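Local coordinates for tRNA dimethylallyltransferase (Bacillus halodurans C-125, PDB 2QGN), which probably transfers a dimethylallyl group from dimethylallyl diphosphate to the adenine at position 37 of tRNAs that read codons beginning with uridine, at residues K4-V9 against V193-T198; K25-E30 against G92-L97; K66-S71 against R230-C235; F72-F77 against T101-N106; E218-E223 against I241-M246. One frame throughout, in Å; residues are numbered along the deposited sequence.

In the fold
The five contacts illustrate how a parallel sheet organises one part of the chain while loops and helices build the other. Contact 1 pairs strands 4-9 and 191-198, contact 2 pairs 29-33 with 94-98, and strands 4-9 and 94-98 are neighbours, so the two contacts, about 13 Å between centres, share the sheet. Contact 4 joins the starts of helices 74-91 and 102-109, which precede and follow strand 94-98. Contacts 3 and 5, about 14 Å between centres, lie beyond the chain's centre from contact 1. Contacts 2 and 4 are nested within the loop closed by contact 1; contact 5 comes after them. The sheet thus carries the P-loop after strand 4-9, while contacts 4 and 5 include probable tRNA-contacting residues, T101 and part of 239-244.

Contact 1 of 5, residues K4-V9 against V193-T198; sequences KLVAIV and VMIGLT
L5, A7 and V9 of strand 4-9 alternate with V193, I195 and L197 in a ladder of parallel backbone bonds. The V9 end is regular: I195 N reaches A7 O at 2.8 Å, V9 N reaches I195 O at 2.9 Å, and L197 N reaches V9 O at 3.0 Å. Toward K4 the ladder slackens. V193 N meets L5 O at 2.9 Å but with a bent N-H...O angle of 130°, and the bond from A7 N to V193 O is weak at 3.5 Å.

Apolar packing lines both faces. V6, I8, V193 and I195 share one face, where V6, V193 and I195 meet helix 294-312, while I8 touches helix 16-27. I8 and I195 run side by side, with I8 CG1 3.6 Å from I195 CD1. The chi1 of 60° sets I195 CG1 between its own N and carbonyl carbon, close beside A7 O. On the face of A7 and V9, the bent selenomethionine M194 folds back until its CE lies 3.4 Å from A7 CB.

The chemistry is that of a buried apolar pair whose backbone polar groups are met by the ladder, and strand 4-9 leads directly into the predicted ATP-binding loop, the P-loop.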
# COMPACT_ATOMS: atom_id res chain seq x y z
N LYS A 4 3.66 -1.36 20.55
CA LYS A 4 4.47 -1.86 19.44
C LYS A 4 3.74 -1.72 18.12
O LYS A 4 2.51 -1.73 18.08
CB LYS A 4 4.87 -3.32 19.65
CG LYS A 4 5.71 -3.58 20.91
CD LYS A 4 6.34 -4.98 20.90
CE LYS A 4 6.93 -5.34 22.27
NZ LYS A 4 5.86 -5.60 23.28
N LEU A 5 4.52 -1.61 17.05
CA LEU A 5 4.00 -1.46 15.69
C LEU A 5 5.12 -1.61 14.66
O LEU A 5 6.24 -1.15 14.88
CB LEU A 5 3.35 -0.08 15.53
CG LEU A 5 2.97 0.28 14.09
CD1 LEU A 5 2.07 -0.80 13.52
CD2 LEU A 5 2.27 1.63 14.07
N VAL A 6 4.80 -2.26 13.55
CA VAL A 6 5.74 -2.47 12.45
C VAL A 6 5.13 -1.79 11.23
O VAL A 6 3.91 -1.86 11.03
CB VAL A 6 5.95 -3.98 12.14
CG1 VAL A 6 6.86 -4.17 10.93
CG2 VAL A 6 6.54 -4.68 13.36
N ALA A 7 5.95 -1.14 10.43
CA ALA A 7 5.48 -0.45 9.24
C ALA A 7 6.31 -0.90 8.05
O ALA A 7 7.53 -0.96 8.13
CB ALA A 7 5.61 1.05 9.42
N ILE A 8 5.63 -1.21 6.96
CA ILE A 8 6.31 -1.66 5.76
C ILE A 8 6.01 -0.70 4.65
O ILE A 8 4.89 -0.65 4.17
CB ILE A 8 5.82 -3.03 5.37
CG1 ILE A 8 5.98 -3.98 6.56
CG2 ILE A 8 6.58 -3.51 4.14
CD1 ILE A 8 5.36 -5.33 6.32
N VAL A 9 7.01 0.08 4.24
CA VAL A 9 6.79 1.07 3.20
C VAL A 9 7.61 0.80 1.95
O VAL A 9 8.55 0.01 1.97
CB VAL A 9 7.13 2.48 3.72
CG1 VAL A 9 6.17 2.86 4.84
CG2 VAL A 9 8.56 2.50 4.26
N VAL A 193 8.82 -0.09 13.93
CA VAL A 193 9.94 -0.69 13.24
C VAL A 193 9.74 -0.49 11.74
O VAL A 193 9.37 -1.42 11.03
CB VAL A 193 10.04 -2.19 13.51
CG1 VAL A 193 11.25 -2.75 12.79
CG2 VAL A 193 10.13 -2.46 15.01
N MSE A 194 9.99 0.73 11.27
CA MSE A 194 9.82 1.07 9.85
C MSE A 194 10.81 0.39 8.91
O MSE A 194 12.02 0.62 8.99
CB MSE A 194 9.95 2.57 9.65
CG MSE A 194 8.77 3.41 10.07
SE MSE A 194 8.21 4.58 8.62
CE MSE A 194 6.30 4.31 8.73
N ILE A 195 10.30 -0.44 8.02
CA ILE A 195 11.16 -1.10 7.06
C ILE A 195 10.76 -0.68 5.65
O ILE A 195 9.58 -0.52 5.33
CB ILE A 195 11.06 -2.62 7.20
CG1 ILE A 195 9.63 -3.08 6.97
CG2 ILE A 195 11.48 -3.03 8.61
CD1 ILE A 195 9.40 -4.48 7.42
N GLY A 196 11.77 -0.48 4.81
CA GLY A 196 11.51 -0.07 3.45
C GLY A 196 11.95 -1.13 2.48
O GLY A 196 12.99 -1.77 2.66
N LEU A 197 11.14 -1.32 1.45
CA LEU A 197 11.45 -2.31 0.43
C LEU A 197 11.83 -1.63 -0.87
O LEU A 197 11.01 -0.94 -1.47
CB LEU A 197 10.23 -3.22 0.23
CG LEU A 197 9.77 -3.96 1.49
CD1 LEU A 197 8.75 -5.04 1.10
CD2 LEU A 197 10.97 -4.59 2.19
N THR A 198 13.07 -1.80 -1.29
CA THR A 198 13.54 -1.21 -2.54
C THR A 198 13.92 -2.27 -3.54
O THR A 198 13.98 -3.46 -3.22
CB THR A 198 14.81 -0.34 -2.39
OG1 THR A 198 15.74 -1.01 -1.53
CG2 THR A 198 14.46 1.02 -1.88

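Contact 2 of 5, residues K25-E30 against G92-L97; sequences KRLNGE and GRLPFL
G29 faces L94 and E30 faces P95 in a short parallel pairing, tied by L94 N to N28 O (2.9 Å), E30 N to L94 O, and F96 N to E30 O. These bonds differ in quality: F96 N lies almost in line with the E30 C=O bond, beyond its oxygen, though the N-H itself is bent, whereas E30 N sits above the plane of the L94 carbonyl. Lacking a side chain, G29 brings its CA to 3.0 Å from L94 O and lies next to the F96 ring.

Two kinds of side-chain contact flank this backbone. On the polar flank R93 bends at chi2 (77°), which swings its guanidinium round to E30. R93 NH2 makes a salt bridge to E30 OE2 at 3.1 Å, and E30 CG sits at the guanidinium edge in its plane. The carboxylate and guanidinium planes are 89° apart, so one nitrogen serves one oxygen and the pair is no flat two-pronged bridge. N28 crosses R93 at about a right angle, its ND2 lying 3.6 Å from R93 CG. On the apolar flank L27 and L94 run alongside each other, with L27 CB 4.1 Å from L94 CD2. L27 CD1 then meets the edge of the F96 ring near CZ at 4.1 Å. Helix 294-312 packs against L27 and L94, and helix 74-91 against E30 and R93.

The strand start is thus anchored twice: an oily flank joins the end of helix 16-27 to the sheet, while a charged link fastens buried E30 to the partly exposed arginine, with R91 a long, weak second partner.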
# COMPACT_ATOMS: atom_id res chain seq x y z
N LYS A 25 2.64 -14.17 9.54
CA LYS A 25 2.57 -15.59 9.93
C LYS A 25 3.74 -15.96 10.85
O LYS A 25 3.64 -16.89 11.65
CB LYS A 25 2.57 -16.48 8.69
CG LYS A 25 1.49 -16.12 7.69
CD LYS A 25 1.68 -16.84 6.36
CE LYS A 25 1.43 -18.33 6.48
NZ LYS A 25 0.04 -18.64 6.93
N ARG A 26 4.84 -15.23 10.72
CA ARG A 26 6.00 -15.47 11.56
C ARG A 26 5.96 -14.67 12.87
O ARG A 26 6.62 -15.05 13.83
CB ARG A 26 7.28 -15.14 10.79
CG ARG A 26 7.76 -16.24 9.87
CD ARG A 26 8.37 -15.69 8.61
NE ARG A 26 9.09 -16.74 7.88
CZ ARG A 26 10.30 -17.18 8.22
NH1 ARG A 26 10.87 -18.15 7.50
NH2 ARG A 26 10.94 -16.65 9.26
N LEU A 27 5.19 -13.58 12.93
CA LEU A 27 5.16 -12.78 14.16
C LEU A 27 3.78 -12.53 14.74
O LEU A 27 3.55 -11.52 15.39
CB LEU A 27 5.85 -11.43 13.95
CG LEU A 27 7.35 -11.46 13.66
CD1 LEU A 27 7.79 -10.10 13.16
CD2 LEU A 27 8.11 -11.85 14.90
N ASN A 28 2.87 -13.46 14.50
CA ASN A 28 1.51 -13.36 15.00
C ASN A 28 0.95 -11.95 14.85
O ASN A 28 0.63 -11.27 15.83
CB ASN A 28 1.47 -13.73 16.47
CG ASN A 28 0.06 -13.90 16.98
OD1 ASN A 28 -0.27 -13.48 18.10
ND2 ASN A 28 -0.79 -14.50 16.15
N GLY A 29 0.82 -11.50 13.60
CA GLY A 29 0.31 -10.16 13.37
C GLY A 29 -0.86 -10.07 12.41
O GLY A 29 -1.18 -11.02 11.69
N GLU A 30 -1.50 -8.90 12.44
CA GLU A 30 -2.65 -8.57 11.60
C GLU A 30 -2.26 -7.36 10.75
O GLU A 30 -1.54 -6.47 11.20
CB GLU A 30 -3.88 -8.22 12.46
CG GLU A 30 -4.46 -9.39 13.28
CD GLU A 30 -5.81 -9.07 13.94
OE1 GLU A 30 -6.75 -8.62 13.24
OE2 GLU A 30 -5.95 -9.29 15.16
N GLY A 92 -3.53 -9.81 21.10
CA GLY A 92 -2.19 -10.30 21.34
C GLY A 92 -1.32 -10.28 20.11
O GLY A 92 -0.13 -10.61 20.17
N ARG A 93 -1.91 -9.91 18.98
CA ARG A 93 -1.17 -9.84 17.73
C ARG A 93 -0.40 -8.54 17.63
O ARG A 93 -0.63 -7.60 18.38
CB ARG A 93 -2.10 -9.94 16.52
CG ARG A 93 -2.56 -11.34 16.14
CD ARG A 93 -3.64 -11.86 17.06
NE ARG A 93 -4.21 -13.12 16.56
CZ ARG A 93 -4.82 -13.25 15.38
NH1 ARG A 93 -5.30 -14.43 15.00
NH2 ARG A 93 -4.94 -12.21 14.57
N LEU A 94 0.53 -8.53 16.68
CA LEU A 94 1.40 -7.40 16.37
C LEU A 94 0.82 -6.68 15.15
O LEU A 94 0.75 -7.25 14.06
CB LEU A 94 2.78 -7.92 16.04
CG LEU A 94 3.80 -6.93 15.53
CD1 LEU A 94 3.99 -5.79 16.55
CD2 LEU A 94 5.12 -7.65 15.28
N PRO A 95 0.38 -5.43 15.31
CA PRO A 95 -0.19 -4.69 14.18
C PRO A 95 0.87 -4.36 13.13
O PRO A 95 1.99 -3.98 13.46
CB PRO A 95 -0.78 -3.45 14.84
CG PRO A 95 0.15 -3.21 15.98
CD PRO A 95 0.36 -4.61 16.53
N PHE A 96 0.50 -4.52 11.87
CA PHE A 96 1.37 -4.28 10.73
C PHE A 96 0.77 -3.23 9.78
O PHE A 96 -0.20 -3.54 9.08
CB PHE A 96 1.54 -5.56 9.93
CG PHE A 96 2.68 -6.43 10.37
CD1 PHE A 96 3.87 -6.45 9.64
CD2 PHE A 96 2.56 -7.25 11.49
CE1 PHE A 96 4.91 -7.29 10.01
CE2 PHE A 96 3.60 -8.09 11.87
CZ PHE A 96 4.77 -8.12 11.13
N LEU A 97 1.34 -2.02 9.74
CA LEU A 97 0.84 -0.98 8.83
C LEU A 97 1.48 -1.26 7.48
O LEU A 97 2.69 -1.11 7.34
CB LEU A 97 1.28 0.41 9.29
CG LEU A 97 0.32 1.59 9.05
CD1 LEU A 97 1.12 2.88 8.96
CD2 LEU A 97 -0.46 1.40 7.78

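Contact 3 of 5, residues K66-S71 against R230-C235; sequences KDPSES and RGIRDC
R230 approaches P68 first, at the close of helix 220-230: its chain turns at chi3 (36°) and brings NH1 to 3.3 Å from P68 CG. The two side chains cross at about a right angle, and the guanidinium comes to the ring carbon obliquely, a charged group resting on aliphatic surface. G231, with positive phi, ends the helix in a Schellman motif, and the chain leaves the helix toward I232.

I232 carries the middle. Its two branches divide the work: CD1 reaches S69 CB at 3.9 Å, while CG2 lies 4.0 Å from P68 O and somewhat farther from P68 CB. Beyond the outward-turned R233, C235 returns to the loop. Its SG, held between its own backbone N and carbonyl carbon by a chi1 of 47°, sits 3.8 Å from P68 O, and its CB is 3.9 Å from S69 O.

The surface receiving these groups is a type I turn from D67 to E70. It is braced from within, since D67 N donates to the anti lone pair of E70 OE2 at 2.9 Å and E70 N bonds back to D67 O. P68 O also accepts from S237 OG, just beyond the second segment.

Between the two loops the touching atoms make van der Waals contacts, with D67 and R230 too far apart for a salt bridge but perhaps weakly attracting. Such a modest surface join probably relies on the shape of the braced turn.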
# COMPACT_ATOMS: atom_id res chain seq x y z
N LYS A 66 -15.55 1.13 1.96
CA LYS A 66 -16.24 2.30 1.44
C LYS A 66 -16.62 2.16 -0.03
O LYS A 66 -16.00 1.39 -0.77
CB LYS A 66 -15.38 3.56 1.67
CG LYS A 66 -14.95 3.74 3.14
CD LYS A 66 -14.37 5.12 3.45
CE LYS A 66 -15.45 6.19 3.56
NZ LYS A 66 -16.33 6.01 4.74
N ASP A 67 -17.66 2.89 -0.44
CA ASP A 67 -18.14 2.86 -1.82
C ASP A 67 -17.30 3.74 -2.73
O ASP A 67 -16.80 4.79 -2.32
CB ASP A 67 -19.59 3.35 -1.92
CG ASP A 67 -20.57 2.43 -1.22
OD1 ASP A 67 -20.44 1.19 -1.40
OD2 ASP A 67 -21.47 2.94 -0.52
N PRO A 68 -17.19 3.35 -4.00
CA PRO A 68 -16.41 4.11 -4.97
C PRO A 68 -16.76 5.59 -5.09
O PRO A 68 -15.94 6.40 -5.51
CB PRO A 68 -16.64 3.33 -6.27
CG PRO A 68 -17.96 2.68 -6.07
CD PRO A 68 -17.90 2.23 -4.64
N SER A 69 -17.98 5.95 -4.68
CA SER A 69 -18.45 7.34 -4.76
C SER A 69 -18.00 8.24 -3.60
O SER A 69 -18.06 9.47 -3.71
CB SER A 69 -19.98 7.36 -4.84
OG SER A 69 -20.55 6.65 -3.75
N GLU A 70 -17.57 7.64 -2.50
CA GLU A 70 -17.13 8.40 -1.32
C GLU A 70 -15.63 8.71 -1.35
O GLU A 70 -14.92 8.34 -2.28
CB GLU A 70 -17.43 7.62 -0.05
CG GLU A 70 -18.74 6.84 -0.06
CD GLU A 70 -18.99 6.14 1.25
OE1 GLU A 70 -19.46 6.81 2.20
OE2 GLU A 70 -18.69 4.93 1.34
N SER A 71 -15.17 9.40 -0.31
CA SER A 71 -13.76 9.76 -0.22
C SER A 71 -13.12 9.18 1.04
O SER A 71 -13.82 8.76 1.96
CB SER A 71 -13.61 11.29 -0.24
OG SER A 71 -14.40 11.89 0.77
N ARG A 230 -21.81 4.15 -14.66
CA ARG A 230 -22.56 4.21 -13.41
C ARG A 230 -22.76 5.65 -12.96
O ARG A 230 -23.66 5.95 -12.18
CB ARG A 230 -21.83 3.42 -12.30
CG ARG A 230 -22.01 1.90 -12.36
CD ARG A 230 -21.24 1.17 -11.26
NE ARG A 230 -21.23 1.93 -10.00
CZ ARG A 230 -20.71 1.49 -8.86
NH1 ARG A 230 -20.75 2.26 -7.79
NH2 ARG A 230 -20.16 0.29 -8.78
N GLY A 231 -21.92 6.55 -13.45
CA GLY A 231 -22.04 7.94 -13.06
C GLY A 231 -21.06 8.29 -11.94
O GLY A 231 -21.20 9.33 -11.29
N ILE A 232 -20.08 7.42 -11.72
CA ILE A 232 -19.05 7.62 -10.69
C ILE A 232 -17.97 8.53 -11.24
O ILE A 232 -17.24 8.15 -12.16
CB ILE A 232 -18.36 6.28 -10.29
CG1 ILE A 232 -19.39 5.31 -9.71
CG2 ILE A 232 -17.27 6.53 -9.24
CD1 ILE A 232 -20.01 5.79 -8.43
N ARG A 233 -17.87 9.73 -10.70
CA ARG A 233 -16.86 10.67 -11.16
C ARG A 233 -16.73 11.83 -10.20
O ARG A 233 -17.53 12.00 -9.29
CB ARG A 233 -17.20 11.20 -12.56
CG ARG A 233 -18.59 11.83 -12.71
CD ARG A 233 -18.68 12.69 -13.99
NE ARG A 233 -20.04 13.15 -14.30
CZ ARG A 233 -20.94 12.44 -14.97
NH1 ARG A 233 -22.15 12.95 -15.20
NH2 ARG A 233 -20.64 11.24 -15.43
N ASP A 234 -15.69 12.63 -10.42
CA ASP A 234 -15.43 13.80 -9.58
C ASP A 234 -15.25 13.39 -8.12
O ASP A 234 -15.76 14.04 -7.21
CB ASP A 234 -16.60 14.79 -9.71
CG ASP A 234 -16.68 15.43 -11.09
OD1 ASP A 234 -17.73 16.02 -11.41
OD2 ASP A 234 -15.69 15.37 -11.86
N CYS A 235 -14.51 12.30 -7.91
CA CYS A 235 -14.25 11.78 -6.57
C CYS A 235 -12.93 11.03 -6.58
O CYS A 235 -12.67 10.25 -7.49
CB CYS A 235 -15.38 10.85 -6.14
SG CYS A 235 -15.83 9.64 -7.41

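Contact 4 of 5, residues F72-F77 against T101-N106; sequences FSVADF and TGLYVN
Y104 carries the tight part of this contact, with V74 and F77 on one side of its ring and F72 touching it obliquely near CE1. Its CD1 stands 3.5 Å above one face of the F77 ring, displaced toward the rim; the planes are 27° apart and the centroids 5.1 Å, so the rings are slid apart with little overlap. V74 CA makes a CH-pi contact 4.2 Å from the Y104 centroid. F72 CD2 lies 4.1 Å from Y104 CE1. F72 O lies at the edge of the Y104 ring, near its plane, 2.5 Å from Y104 OH. F77 is buried further by L62 and by L97 of strand 94-98. Its CG points anti to the backbone N (chi1 175°), which carries the ring toward the tyrosine.

The outer side has few contacts, essentially one close methyl pair: V74 CG2 meets L103 CD2 at 3.4 Å, two aliphatic groups crossing at about a right angle; L103 is exposed and V74 partly so. At the start of helix 74-91, S73 N and S73 OG both reach D76 OD2 from one face of the carboxylate, while D76 N returns a bond to S73 OG at 3.1 Å.

That reciprocal pairing is a capping box. At the other helix T101 is the N-cap, its OG1 accepting weak bonds from L103 N and Y104 N. T101 is thought to meet the substrate tRNA, as in related enzymes, so the arrangement is that of two capped helix starts packed together beside a probable tRNA-binding position.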
# COMPACT_ATOMS: atom_id res chain seq x y z
N PHE A 72 -11.80 9.15 1.07
CA PHE A 72 -11.07 8.61 2.21
C PHE A 72 -9.89 9.51 2.55
O PHE A 72 -8.77 9.29 2.09
CB PHE A 72 -10.58 7.20 1.89
CG PHE A 72 -10.21 6.39 3.10
CD1 PHE A 72 -11.15 6.13 4.08
CD2 PHE A 72 -8.91 5.93 3.27
CE1 PHE A 72 -10.81 5.44 5.22
CE2 PHE A 72 -8.56 5.23 4.41
CZ PHE A 72 -9.51 4.98 5.38
N SER A 73 -10.15 10.54 3.36
CA SER A 73 -9.11 11.50 3.74
C SER A 73 -8.05 10.92 4.68
O SER A 73 -8.23 9.86 5.26
CB SER A 73 -9.74 12.71 4.41
OG SER A 73 -10.47 12.31 5.56
N VAL A 74 -6.95 11.64 4.83
CA VAL A 74 -5.91 11.18 5.72
C VAL A 74 -6.51 11.13 7.12
O VAL A 74 -6.05 10.37 7.98
CB VAL A 74 -4.67 12.11 5.68
CG1 VAL A 74 -5.07 13.54 6.03
CG2 VAL A 74 -3.63 11.61 6.65
N ALA A 75 -7.57 11.91 7.36
CA ALA A 75 -8.24 11.94 8.66
C ALA A 75 -9.10 10.69 8.86
O ALA A 75 -9.05 10.07 9.92
CB ALA A 75 -9.11 13.20 8.79
N ASP A 76 -9.89 10.32 7.85
CA ASP A 76 -10.73 9.13 7.94
C ASP A 76 -9.85 7.90 8.26
O ASP A 76 -10.25 7.02 9.02
CB ASP A 76 -11.49 8.88 6.63
CG ASP A 76 -12.29 10.09 6.15
OD1 ASP A 76 -13.01 10.71 6.97
OD2 ASP A 76 -12.19 10.41 4.94
N PHE A 77 -8.67 7.87 7.64
CA PHE A 77 -7.69 6.80 7.83
C PHE A 77 -7.18 6.80 9.28
O PHE A 77 -7.23 5.78 9.98
CB PHE A 77 -6.52 6.99 6.84
CG PHE A 77 -5.40 6.00 7.02
CD1 PHE A 77 -5.59 4.64 6.75
CD2 PHE A 77 -4.17 6.41 7.55
CE1 PHE A 77 -4.58 3.72 7.02
CE2 PHE A 77 -3.16 5.50 7.81
CZ PHE A 77 -3.37 4.15 7.55
N THR A 101 0.69 6.28 1.36
CA THR A 101 1.58 7.40 1.01
C THR A 101 2.36 7.89 2.23
O THR A 101 2.01 7.55 3.36
CB THR A 101 0.79 8.59 0.48
OG1 THR A 101 -0.02 9.13 1.54
CG2 THR A 101 -0.11 8.16 -0.66
N GLY A 102 3.40 8.68 2.00
CA GLY A 102 4.20 9.21 3.09
C GLY A 102 3.35 10.01 4.06
O GLY A 102 3.67 10.12 5.25
N LEU A 103 2.25 10.56 3.55
CA LEU A 103 1.32 11.36 4.36
C LEU A 103 0.54 10.47 5.33
O LEU A 103 0.61 10.68 6.55
CB LEU A 103 0.34 12.11 3.43
CG LEU A 103 -0.38 13.38 3.92
CD1 LEU A 103 -1.44 13.74 2.91
CD2 LEU A 103 -1.00 13.19 5.29
N TYR A 104 -0.19 9.48 4.81
CA TYR A 104 -0.95 8.58 5.68
C TYR A 104 -0.11 7.94 6.80
O TYR A 104 -0.51 7.94 7.97
CB TYR A 104 -1.61 7.45 4.87
CG TYR A 104 -2.83 7.87 4.06
CD1 TYR A 104 -3.90 6.99 3.90
CD2 TYR A 104 -2.94 9.14 3.51
CE1 TYR A 104 -5.06 7.38 3.22
CE2 TYR A 104 -4.09 9.54 2.83
CZ TYR A 104 -5.15 8.65 2.70
OH TYR A 104 -6.32 9.06 2.11
N VAL A 105 1.06 7.41 6.46
CA VAL A 105 1.91 6.78 7.46
C VAL A 105 2.42 7.78 8.50
O VAL A 105 2.47 7.46 9.70
CB VAL A 105 3.10 6.05 6.81
CG1 VAL A 105 2.60 4.85 6.04
CG2 VAL A 105 3.84 6.99 5.90
N ASN A 106 2.81 8.97 8.06
CA ASN A 106 3.30 9.98 8.99
C ASN A 106 2.21 10.44 9.96
O ASN A 106 2.51 10.79 11.10
CB ASN A 106 3.87 11.19 8.23
CG ASN A 106 5.40 11.29 8.33
OD1 ASN A 106 6.00 12.23 7.82
ND2 ASN A 106 6.02 10.31 9.00

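Contact 5 of 5, residues E218-E223 against I241-M246; sequences EGLIDE and IGYKEM
E223 and Y243 make the polar link between helix 220-230 and the segment leading into helix 244-250. From E223 CB the chain runs fully extended, CG anti to the backbone N (chi1 178°), and this reach delivers the carboxylate to the tyrosine. CD comes within 3.5 Å of Y243 OH. At the tip OE1 accepts the hydroxyl's hydrogen bond at 2.6 Å, with the hydroxyl 53° out of the carboxylate plane, and lies 3.2 Å from Y243 CE2 at the ring edge. OE1 accepts from G46 N as well, whereas OE2 turns to the backbone N atoms of D44 and I45.

Apolar groups fill in beside this link. L220 CD1 approaches the ring obliquely, 4.3 Å from Y243 CE2, and L220 CG stands equally far from M246 CG. The selenomethionine M246 bends so that its SE lies 3.9 Å from I221 CG2.

Four bonds in all hold the buried carboxylate, three of them from the 44-46 loop, and such a set of donors would be expected to favour its charged form. One glutamate thereby ties helix, loop and tyrosine together, the tyrosine lying within residues 239-244, which probably contact the tRNA as in related enzymes.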
# COMPACT_ATOMS: atom_id res chain seq x y z
N GLU A 218 -6.84 -8.38 -17.67
CA GLU A 218 -7.77 -8.87 -16.65
C GLU A 218 -9.14 -8.22 -16.81
O GLU A 218 -10.13 -8.71 -16.27
CB GLU A 218 -7.21 -8.58 -15.25
CG GLU A 218 -8.15 -9.04 -14.15
CD GLU A 218 -7.67 -8.67 -12.76
OE1 GLU A 218 -8.41 -8.98 -11.80
OE2 GLU A 218 -6.58 -8.08 -12.61
N GLY A 219 -9.19 -7.11 -17.55
CA GLY A 219 -10.45 -6.42 -17.76
C GLY A 219 -10.50 -5.04 -17.15
O GLY A 219 -11.59 -4.48 -16.99
N LEU A 220 -9.35 -4.47 -16.81
CA LEU A 220 -9.32 -3.13 -16.22
C LEU A 220 -10.23 -2.19 -17.00
O LEU A 220 -11.09 -1.52 -16.42
CB LEU A 220 -7.89 -2.57 -16.23
CG LEU A 220 -7.78 -1.08 -15.88
CD1 LEU A 220 -8.42 -0.81 -14.54
CD2 LEU A 220 -6.33 -0.69 -15.87
N ILE A 221 -10.03 -2.16 -18.32
CA ILE A 221 -10.81 -1.34 -19.24
C ILE A 221 -12.32 -1.42 -18.96
O ILE A 221 -12.96 -0.40 -18.73
CB ILE A 221 -10.53 -1.73 -20.75
CG1 ILE A 221 -10.11 -3.20 -20.88
CG2 ILE A 221 -9.44 -0.84 -21.33
CD1 ILE A 221 -11.25 -4.24 -20.78
N ASP A 222 -12.88 -2.62 -18.94
CA ASP A 222 -14.31 -2.82 -18.70
C ASP A 222 -14.70 -2.38 -17.28
O ASP A 222 -15.81 -1.90 -17.08
CB ASP A 222 -14.66 -4.30 -18.92
CG ASP A 222 -16.11 -4.52 -19.40
OD1 ASP A 222 -16.40 -5.65 -19.87
OD2 ASP A 222 -16.95 -3.61 -19.30
N GLU A 223 -13.81 -2.53 -16.31
CA GLU A 223 -14.11 -2.11 -14.94
C GLU A 223 -14.32 -0.60 -14.90
O GLU A 223 -15.26 -0.10 -14.26
CB GLU A 223 -12.98 -2.48 -14.00
CG GLU A 223 -13.22 -2.02 -12.58
CD GLU A 223 -12.09 -2.39 -11.67
OE1 GLU A 223 -11.01 -1.77 -11.78
OE2 GLU A 223 -12.26 -3.33 -10.86
N ILE A 241 -4.59 7.62 -9.43
CA ILE A 241 -3.52 7.47 -10.39
C ILE A 241 -3.53 6.10 -11.04
O ILE A 241 -2.47 5.52 -11.32
CB ILE A 241 -2.17 7.74 -9.70
CG1 ILE A 241 -1.10 8.03 -10.76
CG2 ILE A 241 -1.79 6.56 -8.81
CD1 ILE A 241 0.20 8.48 -10.18
N GLY A 242 -4.73 5.58 -11.28
CA GLY A 242 -4.89 4.28 -11.91
C GLY A 242 -6.15 4.21 -12.77
O GLY A 242 -6.22 3.39 -13.69
N TYR A 243 -7.14 5.06 -12.48
CA TYR A 243 -8.39 5.10 -13.23
C TYR A 243 -8.53 6.37 -14.08
O TYR A 243 -9.22 6.38 -15.10
CB TYR A 243 -9.59 4.99 -12.28
CG TYR A 243 -9.75 3.64 -11.62
CD1 TYR A 243 -9.12 3.34 -10.41
CD2 TYR A 243 -10.52 2.64 -12.22
CE1 TYR A 243 -9.24 2.07 -9.82
CE2 TYR A 243 -10.64 1.37 -11.64
CZ TYR A 243 -10.01 1.10 -10.45
OH TYR A 243 -10.13 -0.16 -9.91
N LYS A 244 -7.89 7.44 -13.64
CA LYS A 244 -7.95 8.70 -14.37
C LYS A 244 -7.49 8.50 -15.83
O LYS A 244 -8.06 9.08 -16.75
CB LYS A 244 -7.06 9.76 -13.69
CG LYS A 244 -5.58 9.42 -13.70
CD LYS A 244 -4.74 10.54 -13.08
CE LYS A 244 -3.25 10.22 -13.17
NZ LYS A 244 -2.40 11.30 -12.61
N GLU A 245 -6.48 7.66 -16.04
CA GLU A 245 -5.97 7.39 -17.38
C GLU A 245 -7.06 6.80 -18.28
O GLU A 245 -7.20 7.18 -19.45
CB GLU A 245 -4.79 6.42 -17.35
CG GLU A 245 -3.56 6.89 -16.57
CD GLU A 245 -3.76 6.83 -15.07
OE1 GLU A 245 -4.61 6.04 -14.60
OE2 GLU A 245 -3.04 7.56 -14.35
N MSE A 246 -7.82 5.85 -17.74
CA MSE A 246 -8.90 5.22 -18.49
C MSE A 246 -10.01 6.23 -18.76
O MSE A 246 -10.50 6.32 -19.88
CB MSE A 246 -9.47 4.02 -17.72
CG MSE A 246 -8.51 2.85 -17.58
SE MSE A 246 -7.90 2.16 -19.29
CE MSE A 246 -6.06 2.74 -19.25